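Local atomic coordinates of signal transduction protein PmrD (Escherichia coli, PDB entry 4HN7), a protein that interacts with phosphorylated BasR to mediate transcriptional induction of BasR-activated genes, inducing polymyxin resistance in some natural isolates. Residues Met1-Lys6 / Leu19-Ala24; Val42-Ser47 / Tyr54-Glu59. All coordinates share one frame; numbering follows the deposited sequence.

Both contacts are hairpin pairings within one closed antiparallel barrel, and they meet where strand 3-9 runs beside strand 45-50. Interaction 1 joins strands 3-9 and 16-23; interaction 2 joins strands 45-50 and 53-56. Their centres lie about 9 Å apart, and each is partly buried, with Leu21 of the first packing on Leu46 of the second in the interior. Main-chain bonds carry interaction 1, with tryptophan, valine and leucine filling its inner face. Interaction 2 adds side-chain polarity, Asn57 taking over where its strand has ended. Near the surface, a salt bridge between Glu2 and Arg58 ties the two contacts together.

Interaction 1: Met1-Lys6 / Leu19-Ala24; sequences MEWLVK and LMLCDA
Leu4 and Cys22 form the antiparallel hydrogen-bonded pair at the middle of this contact. Leu4 N reaches Cys22 O at 2.9 Å along a practically straight line, with an N-H...O angle of 177°; the return bond, from Cys22 N to Leu4 O, is 3.0 Å long. A third bond, Lys6 N to Met20 O at 2.8 Å, is more bent, and its donor is tilted from the carbonyl plane. Leu4 O has a second, weaker partner in the CA-H of Leu21, so one carbonyl oxygen receives both an N-H and a C-H from the facing strand.

The axes of the short segments 3-6 and 19-23 make 140° between their N-to-C directions, a marked twist away from strict antiparallel. These are the two arms of the hairpin that begins the PmrD barrel, strands 3-9 and 16-23, and on its other side strand 3-9 bonds to Leu46 and Asp44, which helps to close the sheet.

Apolar contacts gather on the face that carries Trp3, Val5 and Leu21. Val5 divides its two methyls: CG1, anti to the backbone N (chi1 -179°), meets Leu19 CD2, whereas CG2 meets Leu21 CD2 at 3.8 Å. The Trp3 indole comes obliquely against the opposite strand through its six-membered ring, with CE3 at 4.0 Å from Leu21 CB. The same ring atom also packs against the polar backbone, Trp3 CE3 lying 3.5 Å from Asp23 N, and Met30 also touches the indole.

Contacts of the sulfur-bearing side chains complete the pairing. The extended Met1 chain brings its terminal methyl CE to 3.9 Å from Asp23 OD1, with Met1 SD close to Asp23 CB, while Asp23 OD2 is hydrogen-bonded to Ile28 N. On the other face, the aliphatic part of Lys6 lies beside two sulfurs, CB near Met20 SD and CG near Cys22 SG.

Interaction 2: Val42-Ser47 / Tyr54-Glu59; sequences VGDLLS and YCINRE
Asp44 meets Asn57 with its carboxylate nearly perpendicular to the amide, the planes 79° apart. Only a weak hydrogen bond joins Asn57 ND2 to Asp44 OD2, at 3.4 Å; Asp44 OD1 rests near Ile56 CG2 and is hydrogen-bonded to Lys41 N.

Leu45 is held at both backbone polar atoms by Asn57. Leu45 N gives a straight bond of 3.0 Å to the side-chain oxygen Asn57 OD1, and Leu45 O accepts Asn57 N at 2.6 Å in the carbonyl plane. A chi1 of 176° turns the Leu45 branch away from its own N, and Leu45 CD2 comes to 3.8 Å from Arg58 CD.

Leu46 faces inward and lies alongside Ile56, both pointing the same way, with Leu46 CD2 3.8 Å from Ile56 CG1; Val64 touches both.

Ser47 pairs with Cys55 through two backbone bonds, Ser47 N to Cys55 O at 3.0 Å and Cys55 N to Ser47 O at 2.9 Å. Tyr54 brings ring atom CD2 to 3.4 Å from Ser47 C, while Ser47 OG lies by Arg58 CG.

The strands belong to the hairpin 45-50/53-56. A type I' turn from Ile56 to Glu59 bends the chain, closed by the bond from Glu59 N to Ile56 O, and here the Asn57 amide oxygen stands in for a backbone carbonyl, continuing the ladder's bonding beyond its last bridge.

Interaction 1: Met1-Lys6 / Leu19-Ala24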
loop_
_atom_site.group_PDB
_atom_site.type_symbol
_atom_site.label_atom_id
_atom_site.label_comp_id
_atom_site.label_asym_id
_atom_site.label_seq_id
_atom_site.Cartn_x
_atom_site.Cartn_y
_atom_site.Cartn_z
ATOM N N MET A 1 -6.553 15.906 3.840
ATOM C CA MET A 1 -6.853 15.728 5.284
ATOM C C MET A 1 -6.477 14.370 5.810
ATOM O O MET A 1 -6.686 13.332 5.192
ATOM C CB MET A 1 -8.339 15.919 5.573
ATOM C CG MET A 1 -8.788 17.346 5.607
ATOM S SD MET A 1 -10.501 17.384 6.099
ATOM C CE MET A 1 -10.791 19.163 5.987
ATOM N N GLU A 2 -5.997 14.416 7.029
ATOM C CA GLU A 2 -5.739 13.269 7.813
ATOM C C GLU A 2 -6.954 13.052 8.666
ATOM O O GLU A 2 -7.664 13.991 8.990
ATOM C CB GLU A 2 -4.507 13.543 8.631
ATOM C CG GLU A 2 -3.250 13.716 7.755
ATOM C CD GLU A 2 -1.957 13.965 8.561
ATOM O OE1 GLU A 2 -2.055 14.622 9.601
ATOM O OE2 GLU A 2 -0.839 13.552 8.165
ATOM N N TRP A 3 -7.192 11.808 9.039
ATOM C CA TRP A 3 -8.420 11.435 9.695
ATOM C C TRP A 3 -7.994 10.618 10.817
ATOM O O TRP A 3 -7.109 9.846 10.667
ATOM C CB TRP A 3 -9.236 10.592 8.763
ATOM C CG TRP A 3 -9.688 11.369 7.557
ATOM C CD1 TRP A 3 -9.076 11.442 6.320
ATOM C CD2 TRP A 3 -10.842 12.258 7.492
ATOM N NE1 TRP A 3 -9.777 12.330 5.522
ATOM C CE2 TRP A 3 -10.865 12.818 6.211
ATOM C CE3 TRP A 3 -11.862 12.594 8.389
ATOM C CZ2 TRP A 3 -11.856 13.702 5.827
ATOM C CZ3 TRP A 3 -12.834 13.477 8.005
ATOM C CH2 TRP A 3 -12.845 14.005 6.735
ATOM N N LEU A 4 -8.652 10.752 11.937
ATOM C CA LEU A 4 -8.416 9.873 13.054
ATOM C C LEU A 4 -9.542 8.855 13.123
ATOM O O LEU A 4 -10.709 9.203 13.081
ATOM C CB LEU A 4 -8.393 10.712 14.310
ATOM C CG LEU A 4 -7.122 10.647 15.158
ATOM C CD1 LEU A 4 -6.021 9.793 14.559
ATOM C CD2 LEU A 4 -6.590 12.053 15.396
ATOM N N VAL A 5 -9.215 7.591 13.192
ATOM C CA VAL A 5 -10.255 6.595 13.306
ATOM C C VAL A 5 -10.836 6.610 14.696
ATOM O O VAL A 5 -10.158 6.202 15.601
ATOM C CB VAL A 5 -9.695 5.218 13.082
ATOM C CG1 VAL A 5 -10.801 4.174 13.183
ATOM C CG2 VAL A 5 -8.960 5.184 11.750
ATOM N N LYS A 6 -12.079 7.054 14.859
ATOM C CA LYS A 6 -12.745 7.114 16.164
ATOM C C LYS A 6 -13.455 5.839 16.529
ATOM O O LYS A 6 -13.606 5.587 17.692
ATOM C CB LYS A 6 -13.758 8.242 16.230
ATOM C CG LYS A 6 -13.163 9.646 16.408
ATOM C CD LYS A 6 -12.492 9.812 17.763
ATOM C CE LYS A 6 -13.125 10.943 18.575
ATOM N NZ LYS A 6 -13.082 10.670 20.053
ATOM N N LEU A 19 -15.760 2.591 9.235
ATOM C CA LEU A 19 -14.976 3.392 10.150
ATOM C C LEU A 19 -15.665 4.697 10.402
ATOM O O LEU A 19 -16.193 5.286 9.517
ATOM C CB LEU A 19 -13.596 3.682 9.561
ATOM C CG LEU A 19 -12.659 2.542 9.232
ATOM C CD1 LEU A 19 -11.451 3.186 8.608
ATOM C CD2 LEU A 19 -12.235 1.660 10.403
ATOM N N MET A 20 -15.663 5.140 11.627
ATOM C CA MET A 20 -16.043 6.461 11.911
ATOM C C MET A 20 -14.701 7.186 12.040
ATOM O O MET A 20 -13.779 6.691 12.628
ATOM C CB MET A 20 -16.879 6.499 13.184
ATOM C CG MET A 20 -17.781 7.718 13.319
ATOM S SD MET A 20 -17.058 9.162 14.137
ATOM C CE MET A 20 -17.713 8.949 15.788
ATOM N N LEU A 21 -14.592 8.331 11.406
ATOM C CA LEU A 21 -13.347 9.059 11.264
ATOM C C LEU A 21 -13.643 10.480 11.652
ATOM O O LEU A 21 -14.713 10.932 11.441
ATOM C CB LEU A 21 -12.937 9.059 9.812
ATOM C CG LEU A 21 -12.669 7.753 9.120
ATOM C CD1 LEU A 21 -12.604 8.099 7.654
ATOM C CD2 LEU A 21 -11.373 7.097 9.603
ATOM N N CYS A 22 -12.750 11.200 12.267
ATOM C CA CYS A 22 -12.979 12.607 12.320
ATOM C C CYS A 22 -11.684 13.350 11.999
ATOM O O CYS A 22 -10.617 12.837 12.267
ATOM C CB CYS A 22 -13.578 12.997 13.634
ATOM S SG CYS A 22 -12.338 13.268 14.876
ATOM N N ASP A 23 -11.812 14.518 11.367
ATOM C CA ASP A 23 -10.713 15.423 11.043
ATOM C C ASP A 23 -10.043 16.006 12.346
ATOM O O ASP A 23 -10.639 15.976 13.411
ATOM C CB ASP A 23 -11.178 16.451 9.938
ATOM C CG ASP A 23 -11.635 17.808 10.464
ATOM O OD1 ASP A 23 -11.322 18.834 9.803
ATOM O OD2 ASP A 23 -12.318 17.904 11.511
ATOM N N ALA A 24 -8.772 16.442 12.272
ATOM C CA ALA A 24 -8.064 17.141 13.383
ATOM C C ALA A 24 -8.640 18.507 13.565
ATOM O O ALA A 24 -8.425 19.418 12.773
ATOM C CB ALA A 24 -6.611 17.299 13.054
#

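Interaction 2: Val42-Ser47 / Tyr54-Glu59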
loop_
_atom_site.group_PDB
_atom_site.type_symbol
_atom_site.label_atom_id
_atom_site.label_comp_id
_atom_site.label_asym_id
_atom_site.label_seq_id
_atom_site.Cartn_x
_atom_site.Cartn_y
_atom_site.Cartn_z
ATOM N N VAL A 42 -8.831 1.728 16.221
ATOM C CA VAL A 42 -9.141 3.047 16.692
ATOM C C VAL A 42 -7.877 3.671 17.254
ATOM O O VAL A 42 -6.993 2.976 17.780
ATOM C CB VAL A 42 -10.403 3.108 17.610
ATOM C CG1 VAL A 42 -10.925 1.744 17.885
ATOM C CG2 VAL A 42 -10.163 3.841 18.890
ATOM N N GLY A 43 -7.815 4.998 17.049
ATOM C CA GLY A 43 -6.690 5.849 17.382
ATOM C C GLY A 43 -5.633 5.856 16.309
ATOM O O GLY A 43 -4.610 6.495 16.502
ATOM N N ASP A 44 -5.852 5.134 15.204
ATOM C CA ASP A 44 -5.052 5.281 13.998
ATOM C C ASP A 44 -5.316 6.575 13.200
ATOM O O ASP A 44 -6.384 7.200 13.220
ATOM C CB ASP A 44 -5.171 4.068 13.111
ATOM C CG ASP A 44 -4.479 2.841 13.713
ATOM O OD1 ASP A 44 -4.494 1.735 13.113
ATOM O OD2 ASP A 44 -3.911 2.974 14.811
ATOM N N LEU A 45 -4.245 7.015 12.560
ATOM C CA LEU A 45 -4.261 8.141 11.683
ATOM C C LEU A 45 -4.272 7.581 10.251
ATOM O O LEU A 45 -3.460 6.728 9.906
ATOM C CB LEU A 45 -2.979 8.942 11.866
ATOM C CG LEU A 45 -2.690 10.149 10.986
ATOM C CD1 LEU A 45 -3.508 11.289 11.456
ATOM C CD2 LEU A 45 -1.237 10.529 11.061
ATOM N N LEU A 46 -5.153 8.119 9.415
ATOM C CA LEU A 46 -5.109 7.872 7.965
ATOM C C LEU A 46 -4.717 9.115 7.206
ATOM O O LEU A 46 -5.377 10.117 7.334
ATOM C CB LEU A 46 -6.473 7.445 7.466
ATOM C CG LEU A 46 -6.967 6.179 8.122
ATOM C CD1 LEU A 46 -8.423 6.104 7.796
ATOM C CD2 LEU A 46 -6.232 4.964 7.614
ATOM N N SER A 47 -3.675 9.049 6.396
ATOM C CA SER A 47 -3.164 10.229 5.738
ATOM C C SER A 47 -3.279 9.991 4.272
ATOM O O SER A 47 -2.939 8.920 3.810
ATOM C CB SER A 47 -1.717 10.403 6.127
ATOM O OG SER A 47 -1.419 9.487 7.202
ATOM N N TYR A 54 -5.010 6.000 1.070
ATOM C CA TYR A 54 -4.599 6.557 2.368
ATOM C C TYR A 54 -3.578 5.602 2.923
ATOM O O TYR A 54 -3.483 4.485 2.482
ATOM C CB TYR A 54 -5.807 6.680 3.318
ATOM C CG TYR A 54 -6.660 7.884 3.002
ATOM C CD1 TYR A 54 -7.650 7.823 2.095
ATOM C CD2 TYR A 54 -6.465 9.080 3.614
ATOM C CE1 TYR A 54 -8.434 8.928 1.776
ATOM C CE2 TYR A 54 -7.240 10.187 3.310
ATOM C CZ TYR A 54 -8.224 10.086 2.365
ATOM O OH TYR A 54 -9.029 11.144 2.004
ATOM N N CYS A 55 -2.753 6.051 3.842
ATOM C CA CYS A 55 -1.921 5.129 4.548
ATOM C C CYS A 55 -2.253 5.225 6.031
ATOM O O CYS A 55 -2.866 6.177 6.478
ATOM C CB CYS A 55 -0.449 5.363 4.227
ATOM S SG CYS A 55 0.211 7.019 4.448
ATOM N N ILE A 56 -1.847 4.218 6.781
ATOM C CA ILE A 56 -2.165 4.081 8.190
ATOM C C ILE A 56 -0.949 4.529 8.972
ATOM O O ILE A 56 0.145 3.991 8.798
ATOM C CB ILE A 56 -2.553 2.607 8.516
ATOM C CG1 ILE A 56 -3.709 2.134 7.610
ATOM C CG2 ILE A 56 -2.969 2.446 9.982
ATOM C CD1 ILE A 56 -3.697 0.639 7.357
ATOM N N ASN A 57 -1.120 5.531 9.815
ATOM C CA ASN A 57 -0.028 5.989 10.733
ATOM C C ASN A 57 1.239 6.326 9.942
ATOM O O ASN A 57 2.377 6.000 10.302
ATOM C CB ASN A 57 0.278 4.932 11.768
ATOM C CG ASN A 57 -0.850 4.691 12.699
ATOM O OD1 ASN A 57 -1.653 5.576 12.989
ATOM N ND2 ASN A 57 -0.936 3.476 13.163
ATOM N N ARG A 58 0.995 6.974 8.826
ATOM C CA ARG A 58 1.993 7.499 7.978
ATOM C C ARG A 58 2.917 6.449 7.451
ATOM O O ARG A 58 3.984 6.777 6.980
ATOM C CB ARG A 58 2.692 8.631 8.691
ATOM C CG ARG A 58 2.119 9.968 8.265
ATOM C CD ARG A 58 2.126 11.054 9.313
ATOM N NE ARG A 58 2.930 12.189 8.834
ATOM C CZ ARG A 58 2.602 13.018 7.848
ATOM N NH1 ARG A 58 1.443 12.889 7.201
ATOM N NH2 ARG A 58 3.452 13.996 7.522
ATOM N N GLU A 59 2.482 5.190 7.460
ATOM C CA GLU A 59 3.218 4.113 6.819
ATOM C C GLU A 59 2.744 3.894 5.409
ATOM O O GLU A 59 1.781 3.210 5.219
ATOM C CB GLU A 59 2.988 2.832 7.569
ATOM C CG GLU A 59 3.611 2.856 8.924
ATOM C CD GLU A 59 3.551 1.511 9.554
ATOM O OE1 GLU A 59 2.728 1.349 10.496
ATOM O OE2 GLU A 59 4.296 0.630 9.056
#